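Local coordinates for protein subclass B1 metallo-beta-lactamase (Myroides odoratimimus, PDB 6T5L) that probably hydrolyses beta-lactam antibiotics, carbapenems among them, as a zinc-dependent enzyme with two metal ions in its active site, at residues L55-N60 with L85-I90; E76-V81 with T106-H111. All coordinates share one frame; numbering follows the deposited sequence.

Contact 1 (55-60 with 85-90) lies at the surface, and contact 2 (76-81 with 106-111) is buried; their centres are about 12 Å apart. Both involve the stretch that runs from helix 71-83 into strand 88-93. Contact 1 joins the turn after that helix to a hairpin of the six-stranded sheet, by one backbone-to-backbone hydrogen bond and one from the Asn-60 side-chain amide to a backbone carbonyl. Contact 2 packs the helix itself against helix 105-110, with aliphatic groups on aromatic rings and one bridging water. The two touch directly: Ser-87 N lies 3.0 Å from Val-81 O, and Leu-55 CD1 packs on Leu-77 CD1.

Contact 1 of 2, residues L55-N60 with L85-I90; sequences LVLNEN and LKSEII
Asn-60 grips the 85-90 segment with both its backbone and its side chain. Its carbonyl O accepts from Glu-88 N at 3.1 Å, with an N-H...O angle of 164°. Its amide ND2 donates to Lys-86 O at 3.0 Å. This second bond is more bent, at 145°, and ND2 stands above the plane of the Lys-86 carbonyl. With CG anti to its own carbonyl carbon (chi1 -65°), the amide extends toward the Lys-86 carbonyl.

Ser-87 sits between these two bonds. Its OG lies close against the Asn-60 backbone, 3.0 Å from Asn-60 CA. Leu-57 CD1 also comes within 3.4 Å of Ser-87 OG. The hydroxyl turns back to its own segment and donates to Leu-85 O at 2.8 Å. That bond helps fix the rotation of the hydroxyl. Next to it the apolar contact is loose, with Leu-57 CD2 4.5 Å from Leu-85 CD1.

The 55-60 segment ends strand 49-58 and enters the tight hairpin turn to strand 61-65. Glu-59 and Asn-60 both have positive phi, close to a type I' turn. The 85-90 segment leaves helix 71-83, also with positive phi at Lys-86, and starts strand 88-93. Strand 61-65, helix 71-83 and strand 88-93 form a beta-alpha-beta crossover with parallel strands. The Asn-60 to Glu-88 bond thus lies where the two parallel strands begin to pair, and Glu-88 continues the pairing with Val-62.

Further out, Ser-87 is bonded through its backbone to Val-81 of the helix. Leu-57 and Leu-85 both also touch Tyr-35 of strand 34-41. Asn-58 ties the hairpin to the second sheet, with ND2 bonded to Ile-147 O, at the end of strand 142-147, and to Asn-149 OD1 in the turn after it.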
loop_
_atom_site.group_PDB
_atom_site.type_symbol
_atom_site.label_atom_id
_atom_site.label_comp_id
_atom_site.label_asym_id
_atom_site.label_seq_id
_atom_site.Cartn_x
_atom_site.Cartn_y
_atom_site.Cartn_z
ATOM N N LEU A 55 5.499 3.509 -3.708
ATOM C CA LEU A 55 5.694 3.803 -5.113
ATOM C C LEU A 55 6.871 2.974 -5.572
ATOM O O LEU A 55 7.961 3.077 -4.998
ATOM C CB LEU A 55 5.987 5.282 -5.303
ATOM C CG LEU A 55 4.898 6.324 -5.265
ATOM C CD1 LEU A 55 5.454 7.496 -6.150
ATOM C CD2 LEU A 55 3.561 5.894 -5.775
ATOM N N VAL A 56 6.646 2.188 -6.612
ATOM C CA VAL A 56 7.687 1.409 -7.261
ATOM C C VAL A 56 7.966 2.062 -8.612
ATOM O O VAL A 56 7.062 2.217 -9.468
ATOM C CB VAL A 56 7.267 -0.052 -7.426
ATOM C CG1 VAL A 56 8.381 -0.852 -8.126
ATOM C CG2 VAL A 56 6.891 -0.646 -6.085
ATOM N N LEU A 57 9.235 2.394 -8.809
ATOM C CA LEU A 57 9.715 3.054 -10.017
ATOM C C LEU A 57 10.702 2.172 -10.772
ATOM O O LEU A 57 11.684 1.697 -10.181
ATOM C CB LEU A 57 10.389 4.365 -9.668
ATOM C CG LEU A 57 11.217 5.056 -10.746
ATOM C CD1 LEU A 57 10.467 5.611 -11.931
ATOM C CD2 LEU A 57 12.076 6.098 -10.053
ATOM N N ASN A 58 10.466 1.983 -12.084
ATOM C CA ASN A 58 11.492 1.392 -12.947
ATOM C C ASN A 58 11.364 1.874 -14.399
ATOM O O ASN A 58 10.261 1.910 -14.947
ATOM C CB ASN A 58 11.421 -0.136 -12.892
ATOM C CG ASN A 58 12.577 -0.805 -13.644
ATOM O OD1 ASN A 58 13.764 -0.463 -13.446
ATOM N ND2 ASN A 58 12.228 -1.700 -14.570
ATOM N N GLU A 59 12.480 2.280 -14.997
ATOM C CA GLU A 59 12.505 2.805 -16.392
ATOM C C GLU A 59 11.372 3.819 -16.624
ATOM O O GLU A 59 10.589 3.749 -17.568
ATOM C CB GLU A 59 12.466 1.653 -17.441
ATOM C CG GLU A 59 13.708 0.800 -17.413
ATOM C CD GLU A 59 13.743 -0.440 -18.361
ATOM O OE1 GLU A 59 12.781 -1.230 -18.429
ATOM O OE2 GLU A 59 14.769 -0.612 -19.063
ATOM N N ASN A 60 11.257 4.780 -15.745
ATOM C CA ASN A 60 10.247 5.833 -15.933
ATOM C C ASN A 60 8.801 5.325 -15.978
ATOM O O ASN A 60 7.901 6.020 -16.514
ATOM C CB ASN A 60 10.557 6.619 -17.204
ATOM C CG ASN A 60 11.843 7.352 -17.100
ATOM O OD1 ASN A 60 12.877 6.839 -17.510
ATOM N ND2 ASN A 60 11.800 8.565 -16.567
ATOM N N LEU A 85 9.654 12.748 -11.333
ATOM C CA LEU A 85 10.257 11.496 -11.805
ATOM C C LEU A 85 10.161 11.320 -13.320
ATOM O O LEU A 85 10.694 10.324 -13.856
ATOM C CB LEU A 85 9.606 10.305 -11.128
ATOM C CG LEU A 85 9.542 10.376 -9.589
ATOM C CD1 LEU A 85 8.887 9.062 -9.035
ATOM C CD2 LEU A 85 10.930 10.582 -8.918
ATOM N N LYS A 86 9.539 12.285 -14.013
ATOM C CA LYS A 86 9.273 12.220 -15.453
ATOM C C LYS A 86 8.753 10.848 -15.834
ATOM O O LYS A 86 9.261 10.196 -16.747
ATOM C CB LYS A 86 10.512 12.546 -16.305
ATOM C CG LYS A 86 11.274 13.690 -15.853
ATOM C CD LYS A 86 10.502 14.933 -16.130
ATOM C CE LYS A 86 11.334 16.146 -15.779
ATOM N NZ LYS A 86 10.774 17.390 -16.266
ATOM N N SER A 87 7.777 10.359 -15.084
ATOM C CA SER A 87 7.319 9.005 -15.289
ATOM C C SER A 87 5.800 8.922 -15.473
ATOM O O SER A 87 5.012 9.846 -15.209
ATOM C CB SER A 87 7.787 8.100 -14.117
ATOM O OG SER A 87 9.212 7.968 -14.079
ATOM N N GLU A 88 5.391 7.780 -15.951
ATOM C CA GLU A 88 3.995 7.446 -16.110
ATOM C C GLU A 88 3.634 6.453 -15.006
ATOM O O GLU A 88 4.401 5.512 -14.715
ATOM C CB GLU A 88 3.766 6.852 -17.494
ATOM C CG GLU A 88 2.386 6.237 -17.694
ATOM C CD GLU A 88 2.230 5.469 -19.018
ATOM O OE1 GLU A 88 1.162 4.822 -19.189
ATOM O OE2 GLU A 88 3.146 5.487 -19.867
ATOM N N ILE A 89 2.484 6.646 -14.390
ATOM C CA ILE A 89 1.974 5.651 -13.454
ATOM C C ILE A 89 1.200 4.634 -14.267
ATOM O O ILE A 89 0.188 4.988 -14.873
ATOM C CB ILE A 89 1.069 6.273 -12.375
ATOM C CG1 ILE A 89 1.848 7.285 -11.552
ATOM C CG2 ILE A 89 0.504 5.110 -11.522
ATOM C CD1 ILE A 89 0.934 8.238 -10.749
ATOM N N ILE A 90 1.619 3.369 -14.239
ATOM C CA ILE A 90 0.979 2.369 -15.083
ATOM C C ILE A 90 -0.046 1.541 -14.350
ATOM O O ILE A 90 -0.740 0.735 -14.989
ATOM C CB ILE A 90 1.985 1.403 -15.760
ATOM C CG1 ILE A 90 2.882 0.652 -14.756
ATOM C CG2 ILE A 90 2.901 2.208 -16.666
ATOM C CD1 ILE A 90 3.754 -0.451 -15.454
#

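Contact 2 of 2, residues E76-V81 with T106-H111; sequences ELINFV and TEFENH
Ile-78 has CG1 anti to its carbonyl carbon (chi1 -66°) and CG2 anti to the backbone N, which splits its two branches between the rings of Phe-108 and His-111. CD1 sits over the centre of one Phe-108 face, 4.0 Å from the ring centroid, a CH-pi contact. CG2 lies over one face of His-111, nearer the rim, with His-111 CD2 3.7 Å away. The edge of Phe-108 is met by Leu-77, whose CD2 is 4.3 Å from Phe-108 CZ.

These residues join helix 71-83 to helix 105-110. The axes of segments 76-81 and 106-110 approach to 10.8 Å, with 38° between their N-to-C directions. Both helices lie on the same face of the six-stranded sheet of the metallo-beta-lactamase fold. Ile-78 and Phe-108 rest on strand 88-93 through Ile-89 and Leu-92.

His-111 follows the end of its helix and is tied back to it. ND1 donates to Glu-107 O at 2.8 Å, almost in the ring plane and nearly straight (166°). The ND1 bond helps fix the ring's rotation, with one face toward Ile-78 CG2. His-111 N reaches the same oxygen from the opposite face of its plane. At the far edge, NE2 is 2.9 Å from a water that donates to Asn-79 OD1 at 2.7 Å, so the water joins Asn-79 of helix 71-83 to His-111, just beyond the end of helix 105-110.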
loop_
_atom_site.group_PDB
_atom_site.type_symbol
_atom_site.label_atom_id
_atom_site.label_comp_id
_atom_site.label_asym_id
_atom_site.label_seq_id
_atom_site.Cartn_x
_atom_site.Cartn_y
_atom_site.Cartn_z
ATOM N N GLU A 76 -1.310 15.679 -5.898
ATOM C CA GLU A 76 0.088 16.036 -5.653
ATOM C C GLU A 76 1.018 14.880 -6.000
ATOM O O GLU A 76 2.063 15.093 -6.601
ATOM C CB GLU A 76 0.352 16.485 -4.213
ATOM C CG GLU A 76 -0.341 17.820 -3.846
ATOM C CD GLU A 76 0.071 18.398 -2.482
ATOM O OE1 GLU A 76 1.215 18.168 -2.017
ATOM O OE2 GLU A 76 -0.804 19.057 -1.855
ATOM N N LEU A 77 0.650 13.648 -5.662
ATOM C CA LEU A 77 1.513 12.497 -5.974
ATOM C C LEU A 77 1.644 12.266 -7.490
ATOM O O LEU A 77 2.757 12.093 -8.018
ATOM C CB LEU A 77 0.953 11.258 -5.300
ATOM C CG LEU A 77 1.641 9.934 -5.620
ATOM C CD1 LEU A 77 3.085 10.022 -5.271
ATOM C CD2 LEU A 77 1.064 8.824 -4.852
ATOM N N ILE A 78 0.524 12.285 -8.203
ATOM C CA ILE A 78 0.534 12.071 -9.665
ATOM C C ILE A 78 1.364 13.145 -10.367
ATOM O O ILE A 78 2.232 12.842 -11.197
ATOM C CB ILE A 78 -0.911 12.033 -10.197
ATOM C CG1 ILE A 78 -1.625 10.791 -9.642
ATOM C CG2 ILE A 78 -0.914 12.069 -11.734
ATOM C CD1 ILE A 78 -3.172 10.804 -9.739
ATOM N N ASN A 79 1.156 14.411 -9.996
ATOM C CA ASN A 79 1.942 15.498 -10.572
ATOM C C ASN A 79 3.409 15.346 -10.205
ATOM O O ASN A 79 4.289 15.581 -11.036
ATOM C CB ASN A 79 1.381 16.842 -10.098
ATOM C CG ASN A 79 0.087 17.269 -10.876
ATOM O OD1 ASN A 79 -0.212 16.753 -11.963
ATOM N ND2 ASN A 79 -0.657 18.184 -10.304
ATOM N N PHE A 80 3.711 14.900 -8.977
ATOM C CA PHE A 80 5.120 14.652 -8.665
ATOM C C PHE A 80 5.718 13.577 -9.576
ATOM O O PHE A 80 6.856 13.691 -10.050
ATOM C CB PHE A 80 5.277 14.239 -7.214
ATOM C CG PHE A 80 6.644 13.660 -6.878
ATOM C CD1 PHE A 80 7.700 14.479 -6.546
ATOM C CD2 PHE A 80 6.846 12.296 -6.877
ATOM C CE1 PHE A 80 8.950 13.947 -6.199
ATOM C CE2 PHE A 80 8.096 11.743 -6.534
ATOM C CZ PHE A 80 9.149 12.569 -6.205
ATOM N N VAL A 81 4.987 12.496 -9.787
ATOM C CA VAL A 81 5.538 11.452 -10.639
ATOM C C VAL A 81 5.775 11.989 -12.044
ATOM O O VAL A 81 6.847 11.785 -12.631
ATOM C CB VAL A 81 4.620 10.213 -10.653
ATOM C CG1 VAL A 81 5.111 9.239 -11.713
ATOM C CG2 VAL A 81 4.577 9.566 -9.262
ATOM N N THR A 106 -10.738 8.528 -7.291
ATOM C CA THR A 106 -11.288 9.353 -8.388
ATOM C C THR A 106 -10.173 10.079 -9.139
ATOM O O THR A 106 -10.205 10.222 -10.372
ATOM C CB THR A 106 -12.294 10.372 -7.840
ATOM O OG1 THR A 106 -13.452 9.713 -7.249
ATOM C CG2 THR A 106 -12.787 11.315 -8.970
ATOM N N GLU A 107 -9.171 10.554 -8.416
ATOM C CA GLU A 107 -8.152 11.345 -9.072
ATOM C C GLU A 107 -7.289 10.461 -9.964
ATOM O O GLU A 107 -6.904 10.858 -11.071
ATOM C CB GLU A 107 -7.363 12.078 -7.995
ATOM C CG GLU A 107 -6.494 13.114 -8.489
ATOM C CD GLU A 107 -7.240 14.260 -9.150
ATOM O OE1 GLU A 107 -8.067 14.920 -8.532
ATOM O OE2 GLU A 107 -6.985 14.443 -10.336
ATOM N N PHE A 108 -7.028 9.234 -9.515
ATOM C CA PHE A 108 -6.291 8.266 -10.332
ATOM C C PHE A 108 -7.110 7.867 -11.546
ATOM O O PHE A 108 -6.593 7.802 -12.687
ATOM C CB PHE A 108 -5.933 7.006 -9.520
ATOM C CG PHE A 108 -4.723 7.173 -8.646
ATOM C CD1 PHE A 108 -4.823 7.881 -7.468
ATOM C CD2 PHE A 108 -3.466 6.595 -8.984
ATOM C CE1 PHE A 108 -3.704 8.071 -6.652
ATOM C CE2 PHE A 108 -2.331 6.814 -8.139
ATOM C CZ PHE A 108 -2.450 7.519 -7.014
ATOM N N GLU A 109 -8.390 7.601 -11.337
ATOM C CA GLU A 109 -9.232 7.204 -12.475
ATOM C C GLU A 109 -9.314 8.329 -13.527
ATOM O O GLU A 109 -9.338 8.060 -14.743
ATOM C CB GLU A 109 -10.620 6.799 -11.978
ATOM C CG GLU A 109 -10.619 5.558 -11.104
ATOM C CD GLU A 109 -12.029 5.078 -10.762
ATOM O OE1 GLU A 109 -12.811 5.904 -10.278
ATOM O OE2 GLU A 109 -12.355 3.884 -10.964
ATOM N N ASN A 110 -9.273 9.586 -13.082
ATOM C CA ASN A 110 -9.347 10.717 -13.990
ATOM C C ASN A 110 -8.071 10.925 -14.767
ATOM O O ASN A 110 -8.103 11.602 -15.802
ATOM C CB ASN A 110 -9.672 11.986 -13.244
ATOM C CG ASN A 110 -11.153 12.068 -12.869
ATOM O OD1 ASN A 110 -11.940 11.185 -13.224
ATOM N ND2 ASN A 110 -11.515 13.069 -12.091
ATOM N N HIS A 111 -6.965 10.354 -14.316
ATOM C CA HIS A 111 -5.775 10.307 -15.141
ATOM C C HIS A 111 -5.678 8.989 -15.909
ATOM O O HIS A 111 -4.609 8.670 -16.419
ATOM C CB HIS A 111 -4.522 10.533 -14.287
ATOM C CG HIS A 111 -4.413 11.930 -13.746
ATOM N ND1 HIS A 111 -5.228 12.402 -12.743
ATOM C CD2 HIS A 111 -3.596 12.962 -14.081
ATOM C CE1 HIS A 111 -4.948 13.673 -12.504
ATOM N NE2 HIS A 111 -3.947 14.033 -13.293
HETATM O O HOH W 1 -2.359 16.401 -13.517
#